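Local coordinates for protein putative poly(3-hydroxybutyrate) depolymerase LpqC (Bordetella parapertussis 12822, PDB 3D0K) that probably hydrolyses ester bonds as a serine hydrolase, perhaps those of poly(3-hydroxybutyrate) or a related polyester, at residues A[103-113]-A[185-194]. Sequence-based numbering, arbitrary orientation.
With SO4 (sulfate ion), chain F.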
ATOM      1  N   ASN A 103       9.024   6.573   2.052  1.00 16.17           N
ATOM      2  CA  ASN A 103       8.957   7.436   3.240  1.00 16.64           C
ATOM      3  C   ASN A 103       8.006   8.639   3.085  1.00 17.08           C
ATOM      4  O   ASN A 103       7.906   9.497   4.001  1.00 18.08           O
ATOM      5  CB  ASN A 103      10.352   7.981   3.650  1.00 17.17           C
ATOM      6  CG  ASN A 103      11.415   6.878   3.875  1.00 19.25           C
ATOM      7  OD1 ASN A 103      12.616   7.186   4.093  1.00 20.93           O
ATOM      8  ND2 ASN A 103      11.008   5.623   3.802  1.00 16.73           N
ATOM      9  N   GLY A 104       7.315   8.712   1.948  1.00 15.37           N
ATOM     10  CA  GLY A 104       6.178   9.662   1.835  1.00 16.13           C
ATOM     11  C   GLY A 104       6.553  11.159   1.725  1.00 17.18           C
ATOM     12  O   GLY A 104       5.695  12.022   1.912  1.00 17.35           O
ATOM     13  N   ARG A 105       7.806  11.467   1.421  1.00 18.40           N
ATOM     14  CA  ARG A 105       8.274  12.887   1.428  1.00 21.66           C
ATOM     15  C   ARG A 105       7.868  13.596   2.756  1.00 21.47           C
ATOM     16  O   ARG A 105       7.297  14.699   2.730  1.00 22.98           O
ATOM     17  CB  ARG A 105       7.679  13.669   0.221  1.00 21.58           C
ATOM     18  CG  ARG A 105       8.519  13.684  -0.999  1.00 25.69           C
ATOM     19  CD  ARG A 105       8.039  14.634  -2.105  1.00 26.37           C
ATOM     20  NE  ARG A 105       8.499  15.971  -1.854  1.00 33.44           N
ATOM     21  CZ  ARG A 105       7.718  17.023  -1.624  1.00 36.52           C
ATOM     22  NH1 ARG A 105       8.271  18.198  -1.362  1.00 37.68           N
ATOM     23  NH2 ARG A 105       6.400  16.912  -1.657  1.00 38.10           N
ATOM     24  N   ALA A 106       8.092  12.918   3.887  1.00 20.33           N
ATOM     25  CA  ALA A 106       7.626  13.384   5.194  1.00 20.27           C
ATOM     26  C   ALA A 106       8.387  14.644   5.654  1.00 21.62           C
ATOM     27  O   ALA A 106       7.909  15.393   6.517  1.00 21.76           O
ATOM     28  CB  ALA A 106       7.769  12.318   6.216  1.00 19.57           C
ATOM     29  N   PHE A 107       9.581  14.848   5.113  1.00 22.67           N
ATOM     30  CA  PHE A 107      10.439  15.947   5.563  1.00 23.60           C
ATOM     31  C   PHE A 107      10.662  16.932   4.477  1.00 24.79           C
ATOM     32  O   PHE A 107      10.724  16.550   3.329  1.00 26.11           O
ATOM     33  CB  PHE A 107      11.788  15.424   6.048  1.00 23.36           C
ATOM     34  CG  PHE A 107      11.675  14.549   7.234  1.00 25.42           C
ATOM     35  CD1 PHE A 107      11.714  13.166   7.090  1.00 25.80           C
ATOM     36  CD2 PHE A 107      11.488  15.105   8.504  1.00 24.68           C
ATOM     37  CE1 PHE A 107      11.565  12.334   8.203  1.00 27.35           C
ATOM     38  CE2 PHE A 107      11.355  14.295   9.622  1.00 26.67           C
ATOM     39  CZ  PHE A 107      11.405  12.888   9.472  1.00 25.19           C
ATOM     40  N   THR A 108      10.803  18.203   4.852  1.00 24.92           N
ATOM     41  CA  THR A 108      11.292  19.207   3.941  1.00 25.54           C
ATOM     42  C   THR A 108      12.782  18.941   3.770  1.00 25.85           C
ATOM     43  O   THR A 108      13.375  18.103   4.481  1.00 25.44           O
ATOM     44  CB  THR A 108      11.111  20.662   4.498  1.00 24.99           C
ATOM     45  OG1 THR A 108      11.908  20.828   5.679  1.00 23.99           O
ATOM     46  CG2 THR A 108       9.636  20.960   4.803  1.00 27.46           C
ATOM     47  N   ALA A 109      13.408  19.677   2.853  1.00 26.42           N
ATOM     48  CA  ALA A 109      14.832  19.538   2.629  1.00 26.27           C
ATOM     49  C   ALA A 109      15.675  19.887   3.862  1.00 27.02           C
ATOM     50  O   ALA A 109      16.752  19.328   4.051  1.00 27.11           O
ATOM     51  CB  ALA A 109      15.252  20.399   1.443  1.00 27.34           C
ATOM     52  N   ALA A 110      15.198  20.834   4.672  1.00 25.81           N
ATOM     53  CA  ALA A 110      15.848  21.220   5.908  1.00 25.53           C
ATOM     54  C   ALA A 110      15.657  20.219   7.067  1.00 25.04           C
ATOM     55  O   ALA A 110      16.212  20.424   8.152  1.00 24.33           O
ATOM     56  CB  ALA A 110      15.373  22.594   6.317  1.00 26.11           C
ATOM     57  N   GLY A 111      14.884  19.152   6.831  1.00 24.42           N
ATOM     58  CA  GLY A 111      14.608  18.139   7.843  1.00 23.15           C
ATOM     59  C   GLY A 111      13.467  18.459   8.791  1.00 22.73           C
ATOM     60  O   GLY A 111      13.359  17.865   9.849  1.00 22.09           O
ATOM     61  N   ASN A 112      12.618  19.420   8.432  1.00 22.92           N
ATOM     62  CA  ASN A 112      11.457  19.717   9.271  1.00 22.35           C
ATOM     63  C   ASN A 112      10.235  18.975   8.754  1.00 21.61           C
ATOM     64  O   ASN A 112      10.124  18.731   7.538  1.00 19.87           O
ATOM     65  CB  ASN A 112      11.210  21.204   9.319  1.00 22.58           C
ATOM     66  CG  ASN A 112      12.431  21.936   9.782  1.00 23.71           C
ATOM     67  OD1 ASN A 112      12.933  22.814   9.092  1.00 27.37           O
ATOM     68  ND2 ASN A 112      12.961  21.528  10.937  1.00 22.31           N
ATOM     69  N   PRO A 113       9.314  18.642   9.666  1.00 21.55           N
ATOM     70  CA  PRO A 113       8.167  17.879   9.156  1.00 21.85           C
ATOM     71  C   PRO A 113       7.262  18.676   8.220  1.00 21.64           C
ATOM     72  O   PRO A 113       7.001  19.858   8.474  1.00 21.88           O
ATOM     73  CB  PRO A 113       7.409  17.462  10.423  1.00 22.77           C
ATOM     74  CG  PRO A 113       7.885  18.347  11.517  1.00 22.39           C
ATOM     75  CD  PRO A 113       9.216  18.960  11.109  1.00 22.14           C
ATOM     76  N   ARG A 185      12.640   8.552  15.544  1.00 23.31           N
ATOM     77  CA  ARG A 185      12.187   9.488  14.534  1.00 24.51           C
ATOM     78  C   ARG A 185      11.744   8.690  13.314  1.00 22.42           C
ATOM     79  O   ARG A 185      12.337   7.669  12.966  1.00 21.21           O
ATOM     80  CB  ARG A 185      13.326  10.417  14.124  1.00 24.29           C
ATOM     81  CG  ARG A 185      12.933  11.555  13.120  1.00 28.00           C
ATOM     82  CD  ARG A 185      14.061  12.605  13.072  1.00 29.76           C
ATOM     83  NE  ARG A 185      14.079  13.312  14.367  1.00 40.95           N
ATOM     84  CZ  ARG A 185      13.395  14.443  14.601  1.00 44.19           C
ATOM     85  NH1 ARG A 185      12.686  15.000  13.604  1.00 45.42           N
ATOM     86  NH2 ARG A 185      13.437  15.035  15.802  1.00 44.50           N
ATOM     87  N   PHE A 186      10.695   9.165  12.690  1.00 21.90           N
ATOM     88  CA  PHE A 186      10.296   8.656  11.387  1.00 22.38           C
ATOM     89  C   PHE A 186      11.478   8.705  10.394  1.00 23.01           C
ATOM     90  O   PHE A 186      12.236   9.680  10.387  1.00 23.38           O
ATOM     91  CB  PHE A 186       9.095   9.458  10.930  1.00 22.02           C
ATOM     92  CG  PHE A 186       8.446   8.942   9.695  1.00 22.85           C
ATOM     93  CD1 PHE A 186       7.436   7.993   9.786  1.00 24.35           C
ATOM     94  CD2 PHE A 186       8.841   9.412   8.426  1.00 24.26           C
ATOM     95  CE1 PHE A 186       6.794   7.482   8.624  1.00 25.76           C
ATOM     96  CE2 PHE A 186       8.231   8.897   7.245  1.00 22.63           C
ATOM     97  CZ  PHE A 186       7.182   7.957   7.347  1.00 22.99           C
ATOM     98  N   PRO A 187      11.652   7.661   9.547  1.00 23.69           N
ATOM     99  CA  PRO A 187      10.720   6.538   9.367  1.00 22.62           C
ATOM    100  C   PRO A 187      10.945   5.327  10.313  1.00 23.09           C
ATOM    101  O   PRO A 187      10.228   4.328  10.181  1.00 22.72           O
ATOM    102  CB  PRO A 187      10.942   6.158   7.914  1.00 23.40           C
ATOM    103  CG  PRO A 187      12.441   6.451   7.682  1.00 23.22           C
ATOM    104  CD  PRO A 187      12.822   7.555   8.641  1.00 23.90           C
ATOM    105  N   GLU A 188      11.899   5.396  11.249  1.00 21.69           N
ATOM    106  CA  GLU A 188      12.108   4.233  12.127  1.00 23.34           C
ATOM    107  C   GLU A 188      10.941   4.071  13.122  1.00 22.16           C
ATOM    108  O   GLU A 188      10.501   2.929  13.417  1.00 21.35           O
ATOM    109  CB  GLU A 188      13.481   4.242  12.850  1.00 23.27           C
ATOM    110  CG  GLU A 188      13.623   2.920  13.668  1.00 23.55           C
ATOM    111  CD  GLU A 188      14.901   2.808  14.495  1.00 27.85           C
ATOM    112  OE1 GLU A 188      15.233   1.662  14.908  1.00 33.95           O
ATOM    113  OE2 GLU A 188      15.575   3.840  14.734  1.00 31.50           O
ATOM    114  N   GLY A 189      10.412   5.219  13.575  1.00 21.26           N
ATOM    115  CA  GLY A 189       9.284   5.285  14.516  1.00 20.39           C
ATOM    116  C   GLY A 189       8.359   6.407  14.099  1.00 21.87           C
ATOM    117  O   GLY A 189       8.446   6.866  12.960  1.00 22.06           O
ATOM    118  N   LEU A 190       7.502   6.881  15.012  1.00 20.10           N
ATOM    119  CA  LEU A 190       6.502   7.883  14.686  1.00 21.07           C
ATOM    120  C   LEU A 190       6.861   9.306  15.154  1.00 21.02           C
ATOM    121  O   LEU A 190       6.031  10.211  15.033  1.00 21.22           O
ATOM    122  CB  LEU A 190       5.151   7.478  15.289  1.00 20.42           C
ATOM    123  CG  LEU A 190       4.635   6.083  14.884  1.00 21.16           C
ATOM    124  CD1 LEU A 190       3.439   5.676  15.779  1.00 21.69           C
ATOM    125  CD2 LEU A 190       4.256   6.028  13.377  1.00 19.55           C
ATOM    126  N   ASP A 191       8.071   9.494  15.702  1.00 21.24           N
ATOM    127  CA  ASP A 191       8.424  10.779  16.318  1.00 23.33           C
ATOM    128  C   ASP A 191       8.939  11.750  15.241  1.00 23.30           C
ATOM    129  O   ASP A 191       9.375  11.307  14.177  1.00 23.50           O
ATOM    130  CB  ASP A 191       9.481  10.605  17.419  1.00 22.84           C
ATOM    131  CG  ASP A 191       9.392  11.678  18.501  1.00 28.81           C
ATOM    132  OD1 ASP A 191       8.353  12.377  18.585  1.00 31.42           O
ATOM    133  OD2 ASP A 191      10.354  11.797  19.310  1.00 31.82           O
ATOM    134  N   GLY A 192       8.831  13.051  15.518  1.00 23.39           N
ATOM    135  CA  GLY A 192       9.486  14.065  14.715  1.00 23.98           C
ATOM    136  C   GLY A 192       8.781  14.478  13.427  1.00 24.70           C
ATOM    137  O   GLY A 192       9.383  15.212  12.600  1.00 24.80           O
ATOM    138  N   VAL A 193       7.515  14.039  13.263  1.00 23.84           N
ATOM    139  CA  VAL A 193       6.729  14.322  12.050  1.00 23.44           C
ATOM    140  C   VAL A 193       5.311  14.827  12.304  1.00 23.62           C
ATOM    141  O   VAL A 193       4.470  14.745  11.410  1.00 24.65           O
ATOM    142  CB  VAL A 193       6.671  13.079  11.120  1.00 23.01           C
ATOM    143  CG1 VAL A 193       7.970  12.946  10.346  1.00 23.84           C
ATOM    144  CG2 VAL A 193       6.307  11.796  11.912  1.00 20.56           C
ATOM    145  N   GLY A 194       5.035  15.328  13.510  1.00 23.02           N
ATOM    146  CA  GLY A 194       3.711  15.877  13.861  1.00 24.30           C
ATOM    147  C   GLY A 194       2.571  14.862  14.003  1.00 25.03           C
ATOM    148  O   GLY A 194       1.391  15.209  13.875  1.00 25.30           O
TER
HETATM  149  S   SO4 F 305      11.609  24.560   5.877  1.00 59.43           S
HETATM  150  O1  SO4 F 305      11.410  23.366   6.697  1.00 57.33           O
HETATM  151  O2  SO4 F 305      11.715  25.700   6.788  1.00 59.23           O
HETATM  152  O3  SO4 F 305      12.853  24.405   5.135  1.00 57.50           O
HETATM  153  O4  SO4 F 305      10.518  24.819   4.935  1.00 58.73           O
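Asn103 faces Pro187 and Pro113 faces Val193, their CA atoms 6.4 Å and 4.8 Å apart, where two irregular loops meet through side chains. Phe107 bridges the interval: with CG beside its backbone N (chi1 -64°), the ring reaches across and sets CZ 3.5 Å from Val193 CG1. A long flat side chain suits this place, since its rim can also approach a backbone oxygen; Phe186 O lies near the ring plane, 3.4 Å from Phe107 CZ. The Phe186 ring, its CG anti to the backbone N (chi1 -172°), comes in obliquely, CD2 4.0 Å from Phe107 CE1. Next along the same rim, CE2 lies 3.3 Å from Asn103 O, which is in the ring plane, while Pro187 CB sits over the centre of one face, consistent with the cis peptide that joins the two residues. The small methyl of Ala106 fits close to this ring, CB 3.6 Å from Phe186 CE2. In the alpha/beta-hydrolase-like sandwich that the sheet order and a probable nucleophile elbow suggest, these loops follow helix 97-100 and strand 168-172; Trp119 touches Ala106 and Val193, its ring meets that of Phe186, and Arg156 of helix 149-160 touches both Asn103 and Phe186. The Asn103 amide crosses the Pro187 ring at a slant, and at the other end Pro113, whose ring offers a compact apolar surface, rests CB 3.6 Å from Val193 CA. Gly192, with positive phi (82°), turns the chain where a side chain would strike the Arg185 guanidinium. Beyond the interface, Thr108 opens a type I turn ending at Gly111; its OG1 accepts a bond from Asn112 N, just after the turn, and donates one to O1 of a sulfate, probably from the crystallisation liquor.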